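PDB 6RJ1: Mgp-operon protein 3 from Mycoplasma pneumoniae, which probably helps the bacterium adhere to host cells as the P40/P90 surface protein, thought to act together with the adhesin P1. Local coordinates for residues L498-D503 / Q507-Q512; G589-L594 / A729-P734; N258-T263 / S354-T359; F66-S71 / K231-W236; V854-I857 / L862-Y865. All coordinates share one frame; numbering follows the deposited sequence.

Contact 1 of 5, residues L498-D503 / Q507-Q512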
# COMPACT_ATOMS: atom_id res chain seq x y z
N LEU A 498 -3.71 -8.05 -12.82
CA LEU A 498 -3.81 -9.02 -11.74
C LEU A 498 -5.20 -9.64 -11.72
O LEU A 498 -6.14 -9.09 -12.30
CB LEU A 498 -3.52 -8.36 -10.37
CG LEU A 498 -2.16 -7.66 -10.20
CD1 LEU A 498 -2.04 -7.02 -8.86
CD2 LEU A 498 -0.99 -8.62 -10.39
N ASN A 499 -5.31 -10.81 -11.09
CA ASN A 499 -6.58 -11.49 -10.89
C ASN A 499 -7.13 -10.91 -9.59
O ASN A 499 -6.44 -10.93 -8.57
CB ASN A 499 -6.39 -13.00 -10.81
CG ASN A 499 -7.66 -13.81 -10.72
OD1 ASN A 499 -8.77 -13.31 -10.47
ND2 ASN A 499 -7.52 -15.10 -10.91
N TRP A 500 -8.33 -10.33 -9.66
CA TRP A 500 -9.00 -9.69 -8.54
C TRP A 500 -9.97 -10.64 -7.83
O TRP A 500 -10.61 -10.27 -6.85
CB TRP A 500 -9.67 -8.38 -9.02
CG TRP A 500 -8.65 -7.36 -9.45
CD1 TRP A 500 -8.01 -7.29 -10.65
CD2 TRP A 500 -8.11 -6.31 -8.64
NE1 TRP A 500 -7.10 -6.26 -10.64
CE2 TRP A 500 -7.14 -5.64 -9.42
CE3 TRP A 500 -8.37 -5.85 -7.33
CZ2 TRP A 500 -6.40 -4.55 -8.92
CZ3 TRP A 500 -7.65 -4.77 -6.85
CH2 TRP A 500 -6.67 -4.14 -7.64
N GLY A 501 -10.01 -11.88 -8.31
CA GLY A 501 -10.86 -12.94 -7.78
C GLY A 501 -11.90 -13.36 -8.79
O GLY A 501 -12.03 -14.54 -9.09
N THR A 502 -12.66 -12.37 -9.29
CA THR A 502 -13.70 -12.53 -10.31
C THR A 502 -13.48 -11.45 -11.37
O THR A 502 -12.82 -10.44 -11.09
CB THR A 502 -15.12 -12.44 -9.70
OG1 THR A 502 -15.27 -11.21 -8.99
CG2 THR A 502 -15.46 -13.61 -8.79
N ASP A 503 -14.05 -11.64 -12.58
CA ASP A 503 -13.95 -10.64 -13.64
C ASP A 503 -14.71 -9.37 -13.24
O ASP A 503 -14.29 -8.26 -13.59
CB ASP A 503 -14.45 -11.18 -14.99
CG ASP A 503 -14.19 -10.25 -16.16
OD1 ASP A 503 -13.01 -9.82 -16.34
OD2 ASP A 503 -15.16 -9.94 -16.90
N GLN A 507 -13.51 -5.37 -13.01
CA GLN A 507 -14.40 -4.38 -13.60
C GLN A 507 -14.68 -3.24 -12.62
O GLN A 507 -14.58 -2.08 -13.01
CB GLN A 507 -15.73 -5.02 -14.04
CG GLN A 507 -15.64 -5.85 -15.31
CD GLN A 507 -16.92 -6.61 -15.59
OE1 GLN A 507 -18.03 -6.08 -15.47
NE2 GLN A 507 -16.80 -7.86 -15.99
N PHE A 508 -14.94 -3.57 -11.33
CA PHE A 508 -15.17 -2.59 -10.27
C PHE A 508 -14.01 -1.61 -10.13
O PHE A 508 -14.24 -0.41 -10.10
CB PHE A 508 -15.45 -3.29 -8.93
CG PHE A 508 -16.91 -3.51 -8.66
CD1 PHE A 508 -17.72 -2.47 -8.20
CD2 PHE A 508 -17.49 -4.76 -8.86
CE1 PHE A 508 -19.07 -2.68 -7.95
CE2 PHE A 508 -18.86 -4.96 -8.63
CZ PHE A 508 -19.64 -3.91 -8.20
N VAL A 509 -12.77 -2.13 -10.07
CA VAL A 509 -11.56 -1.33 -9.90
C VAL A 509 -11.31 -0.49 -11.15
O VAL A 509 -11.16 0.73 -11.05
CB VAL A 509 -10.33 -2.20 -9.52
CG1 VAL A 509 -9.05 -1.37 -9.41
CG2 VAL A 509 -10.58 -2.97 -8.22
N GLU A 510 -11.31 -1.15 -12.33
CA GLU A 510 -11.04 -0.56 -13.64
C GLU A 510 -12.07 0.47 -14.08
O GLU A 510 -11.69 1.44 -14.75
CB GLU A 510 -10.87 -1.63 -14.72
CG GLU A 510 -9.54 -2.38 -14.63
CD GLU A 510 -9.27 -3.40 -15.72
OE1 GLU A 510 -10.23 -3.80 -16.42
OE2 GLU A 510 -8.10 -3.80 -15.86
N ASN A 511 -13.35 0.29 -13.73
CA ASN A 511 -14.40 1.24 -14.12
C ASN A 511 -14.26 2.56 -13.40
O ASN A 511 -14.59 3.60 -13.95
CB ASN A 511 -15.80 0.64 -13.97
CG ASN A 511 -16.11 -0.45 -14.96
OD1 ASN A 511 -15.33 -0.73 -15.89
ND2 ASN A 511 -17.24 -1.11 -14.78
N GLN A 512 -13.73 2.53 -12.17
CA GLN A 512 -13.54 3.74 -11.39
C GLN A 512 -12.24 4.47 -11.77
O GLN A 512 -12.05 5.60 -11.33
CB GLN A 512 -13.66 3.46 -9.88
CG GLN A 512 -14.42 4.56 -9.17
CD GLN A 512 -14.94 4.17 -7.82
OE1 GLN A 512 -14.60 4.78 -6.80
NE2 GLN A 512 -15.82 3.17 -7.77
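Gln507 reaches back along its own helix to Asp503, one turn earlier. Its chain lies alongside the carbonyl of Asp503: CB is 3.6 Å from Asp503 O, CG, set beside the backbone N (chi1 -75°), rests 3.3 Å from Asp503 O, and CD, extended beyond it, is 3.7 Å from Asp503 O. At the tip NE2 donates to Asp503 OD2 over 2.8 Å, a bent bond (135°) that lies in the amide plane but meets the carboxylate from above its own plane. Gln507 N also donates to Asp503 O, at 3.0 Å. This is the first turn of helix 503-511, with Thr502 as N-cap; an acid suits the place, since its charge probably interacts favourably with the helix dipole. Asn499 shapes the approach with an Asx turn, OD1 accepting from Gly501 N, and the backbone angles of Gly501 call for glycine. Further along the helix, Val509 sets its CG2 over one face of the Trp500 indole, a CH-pi contact 3.9 Å from the centroid of the six-membered ring. The broad ring gives the small branched side chain a flat seat. Leu693 and Val695 of strand 693-699 and Tyr538 of strand 538-546 also pack on Trp500.

Contact 2 of 5, residues G589-L594 / A729-P734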
# COMPACT_ATOMS: atom_id res chain seq x y z
N GLY A 589 -26.87 -14.60 -1.04
CA GLY A 589 -25.96 -15.17 -0.06
C GLY A 589 -24.70 -15.78 -0.63
O GLY A 589 -24.67 -16.22 -1.79
N GLY A 590 -23.67 -15.83 0.20
CA GLY A 590 -22.39 -16.43 -0.15
C GLY A 590 -21.37 -15.41 -0.55
O GLY A 590 -21.74 -14.32 -0.99
N TYR A 591 -20.08 -15.77 -0.43
CA TYR A 591 -18.99 -14.87 -0.79
C TYR A 591 -19.05 -14.41 -2.24
O TYR A 591 -18.99 -13.21 -2.48
CB TYR A 591 -17.60 -15.47 -0.47
CG TYR A 591 -16.45 -14.54 -0.79
CD1 TYR A 591 -16.08 -13.53 0.10
CD2 TYR A 591 -15.74 -14.66 -1.99
CE1 TYR A 591 -15.02 -12.67 -0.20
CE2 TYR A 591 -14.69 -13.79 -2.29
CZ TYR A 591 -14.33 -12.80 -1.40
OH TYR A 591 -13.29 -11.94 -1.70
N LYS A 592 -19.17 -15.36 -3.20
CA LYS A 592 -19.19 -15.03 -4.63
C LYS A 592 -20.33 -14.13 -5.05
O LYS A 592 -20.11 -13.21 -5.83
CB LYS A 592 -19.13 -16.28 -5.53
CG LYS A 592 -18.49 -15.98 -6.89
CD LYS A 592 -18.23 -17.24 -7.72
CE LYS A 592 -16.97 -17.12 -8.56
NZ LYS A 592 -15.73 -17.20 -7.73
N ALA A 593 -21.54 -14.37 -4.52
CA ALA A 593 -22.69 -13.53 -4.87
C ALA A 593 -22.51 -12.10 -4.38
O ALA A 593 -22.87 -11.17 -5.11
CB ALA A 593 -23.97 -14.12 -4.30
N LEU A 594 -21.92 -11.93 -3.18
CA LEU A 594 -21.66 -10.62 -2.58
C LEU A 594 -20.63 -9.82 -3.35
O LEU A 594 -20.86 -8.64 -3.61
CB LEU A 594 -21.21 -10.76 -1.11
CG LEU A 594 -22.27 -11.15 -0.08
CD1 LEU A 594 -21.62 -11.54 1.22
CD2 LEU A 594 -23.25 -10.03 0.17
N ALA A 729 -5.40 -12.69 -5.97
CA ALA A 729 -6.75 -12.41 -5.51
C ALA A 729 -6.79 -11.10 -4.73
O ALA A 729 -5.75 -10.56 -4.33
CB ALA A 729 -7.27 -13.54 -4.65
N SER A 730 -8.01 -10.58 -4.55
CA SER A 730 -8.25 -9.36 -3.79
C SER A 730 -9.27 -9.64 -2.72
O SER A 730 -10.16 -10.49 -2.90
CB SER A 730 -8.70 -8.22 -4.70
OG SER A 730 -10.06 -8.34 -5.08
N HIS A 731 -9.14 -8.95 -1.60
CA HIS A 731 -10.04 -9.12 -0.48
C HIS A 731 -10.27 -7.81 0.23
O HIS A 731 -9.35 -7.03 0.44
CB HIS A 731 -9.47 -10.16 0.50
CG HIS A 731 -10.53 -10.91 1.24
ND1 HIS A 731 -10.86 -12.21 0.90
CD2 HIS A 731 -11.34 -10.50 2.25
CE1 HIS A 731 -11.84 -12.55 1.72
NE2 HIS A 731 -12.16 -11.55 2.55
N TYR A 732 -11.52 -7.59 0.63
CA TYR A 732 -11.93 -6.41 1.37
C TYR A 732 -11.45 -6.57 2.81
O TYR A 732 -11.82 -7.54 3.49
CB TYR A 732 -13.45 -6.24 1.26
CG TYR A 732 -14.06 -5.17 2.14
CD1 TYR A 732 -13.69 -3.84 2.01
CD2 TYR A 732 -15.08 -5.49 3.03
CE1 TYR A 732 -14.29 -2.84 2.80
CE2 TYR A 732 -15.69 -4.51 3.81
CZ TYR A 732 -15.29 -3.19 3.68
OH TYR A 732 -15.93 -2.25 4.45
N LEU A 733 -10.58 -5.66 3.23
CA LEU A 733 -9.98 -5.68 4.55
C LEU A 733 -10.07 -4.27 5.19
O LEU A 733 -9.11 -3.50 5.12
CB LEU A 733 -8.53 -6.19 4.42
CG LEU A 733 -7.78 -6.58 5.67
CD1 LEU A 733 -8.53 -7.64 6.46
CD2 LEU A 733 -6.40 -7.09 5.32
N PRO A 734 -11.23 -3.92 5.79
CA PRO A 734 -11.37 -2.59 6.40
C PRO A 734 -10.66 -2.46 7.74
O PRO A 734 -10.32 -3.47 8.33
CB PRO A 734 -12.88 -2.47 6.57
CG PRO A 734 -13.34 -3.85 6.79
CD PRO A 734 -12.47 -4.71 5.93
O HOH W 1 -13.79 -9.07 -0.74
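Tyr591 and His731 meet as two flat rings that are nearly parallel, their planes 21° apart, yet slid so far past each other that they barely overlap; the centroids are 5.4 Å apart. The touching is therefore done by the leading part of the phenol. Tyr591 CE1 approaches His731 CE1 to 3.7 Å, while the hydroxyl lies over one face of the imidazole, with Tyr591 OH 3.6 Å from His731 ND1. Tyr591 is the first residue of helix 591-595, and its CG, anti to the backbone N (chi1 -178°), sends the ring outward to strand 723-732. A tyrosine suits this span because it carries a polar atom at the end of a long rigid group.

The polar part of the contact runs through water. A single molecule lies 3.1 Å from Tyr591 OH and accepts from the backbone through Tyr732 N at 3.0 Å, so the phenol is joined to the strand indirectly. Ser730 OG finds its partner in Trp500.

Packing from outside completes the contact: Pro831 touches both Tyr591 and His731. Histidine suits its place because its flat ring offers one face to the Tyr591 hydroxyl and also stacks with Phe834. The Tyr591 hydroxyl thus belongs to both parts of the contact, lying over an imidazole while bonded to water; helix and strand are therefore linked by one bridging water as well as by ring packing.

Contact 3 of 5, residues N258-T263 / S354-T359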
# COMPACT_ATOMS: atom_id res chain seq x y z
N ASN A 258 1.66 30.71 -4.76
CA ASN A 258 1.44 32.15 -4.70
C ASN A 258 1.09 32.71 -3.32
O ASN A 258 1.49 33.84 -3.03
CB ASN A 258 0.39 32.60 -5.72
CG ASN A 258 0.73 32.32 -7.17
OD1 ASN A 258 1.87 32.01 -7.54
ND2 ASN A 258 -0.28 32.42 -8.03
N SER A 259 0.34 31.96 -2.48
CA SER A 259 -0.06 32.49 -1.17
C SER A 259 -0.04 31.50 -0.01
O SER A 259 0.69 31.73 0.96
CB SER A 259 -1.44 33.14 -1.26
OG SER A 259 -2.44 32.22 -1.68
N GLU A 260 -0.83 30.41 -0.10
CA GLU A 260 -1.03 29.41 0.95
C GLU A 260 0.26 28.75 1.50
O GLU A 260 0.23 28.23 2.62
CB GLU A 260 -2.04 28.35 0.50
CG GLU A 260 -2.95 27.85 1.61
CD GLU A 260 -3.77 28.86 2.40
OE1 GLU A 260 -4.16 29.91 1.84
OE2 GLU A 260 -4.03 28.58 3.60
N LYS A 261 1.37 28.79 0.75
CA LYS A 261 2.66 28.26 1.20
C LYS A 261 3.11 29.08 2.43
O LYS A 261 3.33 28.49 3.48
CB LYS A 261 3.70 28.32 0.07
CG LYS A 261 5.11 27.86 0.43
CD LYS A 261 6.14 28.19 -0.66
CE LYS A 261 6.55 29.65 -0.72
NZ LYS A 261 7.41 30.05 0.42
N THR A 262 3.17 30.43 2.29
CA THR A 262 3.58 31.35 3.36
C THR A 262 2.65 31.27 4.57
O THR A 262 3.13 31.41 5.70
CB THR A 262 3.74 32.80 2.85
OG1 THR A 262 2.51 33.26 2.29
CG2 THR A 262 4.88 32.94 1.83
N THR A 263 1.35 31.00 4.34
CA THR A 263 0.33 30.84 5.38
C THR A 263 0.69 29.63 6.25
O THR A 263 0.77 29.77 7.47
CB THR A 263 -1.08 30.75 4.76
OG1 THR A 263 -1.35 31.95 4.04
CG2 THR A 263 -2.17 30.51 5.79
N SER A 354 -2.75 25.66 14.12
CA SER A 354 -4.21 25.75 14.15
C SER A 354 -4.86 25.41 12.80
O SER A 354 -6.06 25.14 12.75
CB SER A 354 -4.64 27.14 14.60
OG SER A 354 -4.01 28.14 13.80
N LYS A 355 -4.06 25.41 11.71
CA LYS A 355 -4.55 25.11 10.36
C LYS A 355 -3.79 23.95 9.71
O LYS A 355 -4.41 23.09 9.07
CB LYS A 355 -4.52 26.38 9.47
CG LYS A 355 -5.42 27.50 9.96
CD LYS A 355 -5.47 28.67 8.97
CE LYS A 355 -5.60 30.01 9.67
NZ LYS A 355 -4.55 30.28 10.69
N TYR A 356 -2.45 23.93 9.87
CA TYR A 356 -1.55 22.94 9.27
C TYR A 356 -0.60 22.29 10.26
O TYR A 356 -0.27 22.87 11.29
CB TYR A 356 -0.72 23.56 8.13
CG TYR A 356 -1.53 24.13 6.99
CD1 TYR A 356 -1.94 23.33 5.93
CD2 TYR A 356 -1.87 25.48 6.96
CE1 TYR A 356 -2.70 23.86 4.88
CE2 TYR A 356 -2.63 26.02 5.92
CZ TYR A 356 -3.04 25.20 4.88
OH TYR A 356 -3.79 25.72 3.86
N LEU A 357 -0.11 21.09 9.90
CA LEU A 357 0.89 20.33 10.64
C LEU A 357 2.16 20.27 9.80
O LEU A 357 2.08 20.13 8.58
CB LEU A 357 0.43 18.89 10.92
CG LEU A 357 -0.83 18.66 11.75
CD1 LEU A 357 -1.44 17.31 11.42
CD2 LEU A 357 -0.54 18.77 13.25
N ASN A 358 3.33 20.34 10.45
CA ASN A 358 4.63 20.21 9.79
C ASN A 358 5.04 18.75 10.04
O ASN A 358 5.35 18.37 11.18
CB ASN A 358 5.64 21.20 10.38
CG ASN A 358 6.90 21.38 9.57
OD1 ASN A 358 7.51 20.43 9.07
ND2 ASN A 358 7.34 22.63 9.43
N THR A 359 4.96 17.92 9.00
CA THR A 359 5.25 16.49 9.12
C THR A 359 6.57 16.10 8.44
O THR A 359 6.71 14.96 7.99
CB THR A 359 4.05 15.66 8.65
OG1 THR A 359 3.66 16.10 7.35
CG2 THR A 359 2.87 15.74 9.62
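Glu260 and Tyr356 join helix 253-267 to strand 356-358, the partner of strand 239-241 in a small two-stranded antiparallel sheet. The tyrosine hydroxyl donates to the carboxylate, with Tyr356 OH 2.9 Å from Glu260 OE2. The oxygen is met on its anti side, 21° out of the carboxylate plane, and it lies at the edge of the phenol ring. The two side chains cross at about a right angle, and the carboxylate and ring planes are turned 49° apart. Glutamate can make this approach because its chain bends at chi2 (56°), which turns the carboxylate toward the hydroxyl. The same hydroxyl has a second direct partner, the backbone N of Gly248, so the phenol oxygen links helix, strand and a nearby loop.

One shell out, the ring of Tyr356 packs on Pro241 and Ala264. Tyrosine fits this buried place, since its oxygen can both donate and accept. Asp267, at the end of the helix, ties the start of the strand to it: OD2 accepts from the backbone N of both Lys355 and Tyr356.

Within the helix, a wider pi-type turn occupies residues 258-260, just where Glu260 begins to reach across. There the hydroxyl of Thr262 bonds back into the turn, Thr262 OG1 donating to Ser259 O over 2.7 Å, in the carbonyl plane.

Contact 4 of 5, residues F66-S71 / K231-W236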
# COMPACT_ATOMS: atom_id res chain seq x y z
N PHE A 66 10.63 14.28 -15.45
CA PHE A 66 9.66 13.81 -16.43
C PHE A 66 9.53 14.89 -17.50
O PHE A 66 9.27 16.05 -17.19
CB PHE A 66 8.30 13.48 -15.77
CG PHE A 66 7.16 13.20 -16.72
CD1 PHE A 66 7.16 12.07 -17.52
CD2 PHE A 66 6.07 14.06 -16.80
CE1 PHE A 66 6.10 11.81 -18.39
CE2 PHE A 66 5.01 13.80 -17.67
CZ PHE A 66 5.03 12.67 -18.46
N GLN A 67 9.78 14.52 -18.76
CA GLN A 67 9.68 15.48 -19.86
C GLN A 67 8.24 15.57 -20.34
O GLN A 67 7.74 14.65 -20.99
CB GLN A 67 10.65 15.15 -20.99
CG GLN A 67 11.66 16.27 -21.32
CD GLN A 67 11.06 17.61 -21.73
OE1 GLN A 67 11.55 18.67 -21.31
NE2 GLN A 67 10.02 17.61 -22.56
N ASP A 68 7.56 16.66 -19.97
CA ASP A 68 6.18 16.95 -20.34
C ASP A 68 6.14 18.23 -21.15
O ASP A 68 6.69 19.25 -20.73
CB ASP A 68 5.26 17.04 -19.11
CG ASP A 68 5.57 18.16 -18.13
OD1 ASP A 68 6.78 18.39 -17.84
OD2 ASP A 68 4.62 18.80 -17.64
N THR A 69 5.56 18.13 -22.36
CA THR A 69 5.33 19.12 -23.43
C THR A 69 5.22 18.31 -24.72
O THR A 69 4.21 18.39 -25.42
CB THR A 69 6.46 20.19 -23.60
OG1 THR A 69 7.74 19.64 -23.28
CG2 THR A 69 6.19 21.48 -22.82
N THR A 70 6.28 17.50 -24.97
CA THR A 70 6.56 16.62 -26.11
C THR A 70 6.56 17.49 -27.41
O THR A 70 5.61 17.51 -28.20
CB THR A 70 5.72 15.31 -26.08
OG1 THR A 70 6.37 14.34 -26.89
CG2 THR A 70 4.24 15.47 -26.44
N SER A 71 7.68 18.21 -27.58
CA SER A 71 7.97 19.14 -28.68
C SER A 71 8.14 18.46 -30.05
O SER A 71 8.48 17.27 -30.11
CB SER A 71 9.21 19.97 -28.35
OG SER A 71 10.35 19.16 -28.14
N LYS A 231 1.36 17.04 -9.64
CA LYS A 231 1.81 16.45 -10.89
C LYS A 231 3.23 15.90 -10.68
O LYS A 231 3.90 16.26 -9.70
CB LYS A 231 1.76 17.47 -12.03
CG LYS A 231 0.36 17.74 -12.56
CD LYS A 231 0.40 18.29 -13.98
CE LYS A 231 -0.97 18.27 -14.60
NZ LYS A 231 -0.94 18.68 -16.03
N LEU A 232 3.68 15.01 -11.57
CA LEU A 232 4.97 14.34 -11.51
C LEU A 232 6.17 15.27 -11.27
O LEU A 232 7.03 14.95 -10.45
CB LEU A 232 5.15 13.52 -12.80
CG LEU A 232 5.01 11.99 -12.72
CD1 LEU A 232 3.98 11.54 -11.70
CD2 LEU A 232 4.70 11.41 -14.07
N ASN A 233 6.20 16.43 -11.94
CA ASN A 233 7.27 17.43 -11.81
C ASN A 233 7.01 18.48 -10.72
O ASN A 233 7.88 19.32 -10.45
CB ASN A 233 7.58 18.08 -13.16
CG ASN A 233 8.19 17.12 -14.15
OD1 ASN A 233 9.28 16.58 -13.94
ND2 ASN A 233 7.48 16.86 -15.23
N GLU A 234 5.83 18.42 -10.08
CA GLU A 234 5.47 19.31 -8.98
C GLU A 234 5.99 18.68 -7.69
O GLU A 234 6.39 17.51 -7.69
CB GLU A 234 3.94 19.51 -8.91
CG GLU A 234 3.40 20.52 -9.91
CD GLU A 234 1.89 20.64 -10.03
OE1 GLU A 234 1.16 19.84 -9.39
OE2 GLU A 234 1.43 21.54 -10.76
N SER A 235 6.02 19.46 -6.60
CA SER A 235 6.46 18.95 -5.30
C SER A 235 5.34 19.00 -4.29
O SER A 235 4.55 19.95 -4.28
CB SER A 235 7.64 19.76 -4.77
OG SER A 235 8.76 19.63 -5.63
N TRP A 236 5.31 18.00 -3.40
CA TRP A 236 4.35 17.96 -2.31
C TRP A 236 4.86 18.91 -1.22
O TRP A 236 6.08 19.04 -1.06
CB TRP A 236 4.30 16.56 -1.69
CG TRP A 236 3.73 15.48 -2.54
CD1 TRP A 236 2.54 15.50 -3.22
CD2 TRP A 236 4.24 14.14 -2.66
NE1 TRP A 236 2.31 14.27 -3.80
CE2 TRP A 236 3.34 13.43 -3.48
CE3 TRP A 236 5.39 13.49 -2.18
CZ2 TRP A 236 3.55 12.09 -3.82
CZ3 TRP A 236 5.59 12.17 -2.51
CH2 TRP A 236 4.69 11.48 -3.33
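A type I beta turn, Lys231 to Glu234, presents its two central residues to the end of strand 64-66, where Asn233 grips the backbone of Phe66 through both ends of its amide. Asn233 OD1 accepts from Phe66 N at 3.1 Å, in the carbonyl plane and on a lone pair. Its other end, Asn233 ND2, donates to Phe66 O over 2.8 Å, in a bent bond (140°) with the donor tilted from the carbonyl plane. Asparagine suits the place because one short side chain offers an acceptor and a donor side by side, matching the N-H and C=O of a single residue. Two bonds to that residue also fix the rotation of the amide.

The preceding turn residue supplies the apolar half. Leu232 CD2 rests over one face of the Phe66 ring, 4.1 Å from its centroid and only 13° off the ring normal, in a CH-pi contact. Asn233 ND2 meets the same ring at its edge, 3.5 Å from Phe66 CD2. Thus methyl and amide come at the ring from different directions.

Inside the turn, Glu234 N bonds to Lys231 O, and the extended glutamate side chain runs back along the turn, where its OE1 accepts from Lys231 N at 2.8 Å. Beyond the two segments, Leu161 of helix 157-163 packs on both Phe66 and Leu232, while Lys231 makes a salt bridge to Asp163.

Contact 5 of 5, residues V854-I857 / L862-Y865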
# COMPACT_ATOMS: atom_id res chain seq x y z
N VAL A 854 11.29 -9.32 10.47
CA VAL A 854 10.38 -10.46 10.43
C VAL A 854 11.23 -11.70 10.19
O VAL A 854 12.06 -11.70 9.28
CB VAL A 854 9.20 -10.40 9.43
CG1 VAL A 854 8.14 -11.42 9.80
CG2 VAL A 854 8.59 -9.01 9.35
N THR A 855 11.03 -12.74 11.02
CA THR A 855 11.77 -14.00 10.94
C THR A 855 10.81 -15.16 11.02
O THR A 855 9.85 -15.10 11.79
CB THR A 855 12.79 -14.08 12.09
OG1 THR A 855 13.56 -12.88 12.13
CG2 THR A 855 13.72 -15.27 11.96
N TYR A 856 11.08 -16.23 10.27
CA TYR A 856 10.32 -17.47 10.32
C TYR A 856 11.27 -18.56 10.80
O TYR A 856 12.37 -18.68 10.25
CB TYR A 856 9.70 -17.82 8.96
CG TYR A 856 8.88 -19.09 8.97
CD1 TYR A 856 7.58 -19.10 9.47
CD2 TYR A 856 9.39 -20.28 8.44
CE1 TYR A 856 6.81 -20.27 9.46
CE2 TYR A 856 8.63 -21.45 8.44
CZ TYR A 856 7.34 -21.44 8.94
OH TYR A 856 6.57 -22.58 8.91
N ILE A 857 10.87 -19.32 11.83
CA ILE A 857 11.67 -20.42 12.37
C ILE A 857 11.09 -21.73 11.86
O ILE A 857 10.03 -22.15 12.30
CB ILE A 857 11.80 -20.35 13.91
CG1 ILE A 857 12.42 -18.99 14.39
CG2 ILE A 857 12.56 -21.56 14.48
CD1 ILE A 857 13.87 -18.58 13.86
N LEU A 862 6.96 -20.89 13.44
CA LEU A 862 6.56 -19.62 14.03
C LEU A 862 7.25 -18.44 13.41
O LEU A 862 8.44 -18.48 13.12
CB LEU A 862 6.80 -19.60 15.55
CG LEU A 862 6.24 -20.77 16.36
CD1 LEU A 862 6.85 -20.79 17.74
CD2 LEU A 862 4.73 -20.73 16.43
N TRP A 863 6.48 -17.37 13.24
CA TRP A 863 6.94 -16.09 12.73
C TRP A 863 7.19 -15.18 13.94
O TRP A 863 6.41 -15.21 14.91
CB TRP A 863 5.87 -15.45 11.83
CG TRP A 863 5.66 -16.11 10.50
CD1 TRP A 863 6.22 -15.73 9.31
CD2 TRP A 863 4.70 -17.13 10.19
NE1 TRP A 863 5.70 -16.48 8.29
CE2 TRP A 863 4.76 -17.34 8.79
CE3 TRP A 863 3.79 -17.88 10.96
CZ2 TRP A 863 3.95 -18.29 8.15
CZ3 TRP A 863 3.00 -18.83 10.32
CH2 TRP A 863 3.08 -19.02 8.93
N PHE A 864 8.25 -14.37 13.88
CA PHE A 864 8.60 -13.41 14.92
C PHE A 864 8.72 -12.02 14.32
O PHE A 864 9.54 -11.81 13.42
CB PHE A 864 9.86 -13.83 15.68
CG PHE A 864 9.71 -15.13 16.43
CD1 PHE A 864 9.06 -15.18 17.66
CD2 PHE A 864 10.24 -16.32 15.92
CE1 PHE A 864 8.91 -16.38 18.35
CE2 PHE A 864 10.09 -17.52 16.61
CZ PHE A 864 9.43 -17.55 17.82
N TYR A 865 7.87 -11.09 14.78
CA TYR A 865 7.82 -9.70 14.32
C TYR A 865 8.46 -8.78 15.34
O TYR A 865 7.94 -8.63 16.45
CB TYR A 865 6.37 -9.27 14.05
CG TYR A 865 5.79 -9.84 12.78
CD1 TYR A 865 5.33 -11.16 12.73
CD2 TYR A 865 5.69 -9.07 11.63
CE1 TYR A 865 4.82 -11.70 11.55
CE2 TYR A 865 5.16 -9.59 10.45
CZ TYR A 865 4.72 -10.91 10.41
OH TYR A 865 4.21 -11.43 9.25
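Val854 sets a methyl over the centre of the Tyr865 ring: CG1 stands 3.5 Å from the ring centroid and 14° off the normal, a CH-pi contact with the methyl as bump and the flat ring as its seat. Val854 CG2 stands beyond the rim, beside CE2 (3.6 Å) and CD2 of the same ring. CG1 is anti to the backbone N (chi1 -163°) and CG2 lies beside that N, which turns both branches to the tyrosine.

On the same face of the sheet, Tyr856 turns an edge to the face of Trp863. Its CD1 lies 3.4 Å from Trp863 CE2, and the planes stand at 58°, so the narrow rim of the phenol rests on the broad indole. The backbone beneath is a beta hairpin, strands 851-857 and 862-868 running antiparallel. Thr855 and Phe864 form a hydrogen-bonded pair, Thr855 N donating to Phe864 O at 3.0 Å and Phe864 N to Thr855 O at 2.7 Å. Val854-Tyr865 and Tyr856-Trp863 are the non-hydrogen-bonded pairs that flank it.

The face bearing Thr855 and Phe864 is filled diagonally instead: Ile857 CG1 meets the edge of the Phe864 ring, 3.5 Å from CE2, where the CG1 arm of isoleucine is long enough to lie against the ring across the diagonal. Outside the hairpin, Tyr856 OH bonds to Val786 O and Arg895 NH1, and Tyr865 OH to Gly781 O, while Val802 packs on Trp863 and Tyr865.

Contacts 1 and 2 adjoin, their centres 12 Å apart, and they are joined directly: Trp500 O of contact 1 lies 2.7 Å from Ser730 OG of contact 2, a probable hydrogen bond, and Thr502 CG2 packs on Lys592 NZ. Contacts 3 and 4 are the next nearest to each other but do not touch, with centres 24 Å and nearest atoms about 9 Å apart, on the opposite side of the chain's centre from contact 2. Contact 5 belongs to a separate antiparallel sheet; its nearest atoms are about 12 Å from contact 2 but about 24 Å from contacts 3 and 4. Contacts 1 and 2 share one region, and the other three lie apart from it.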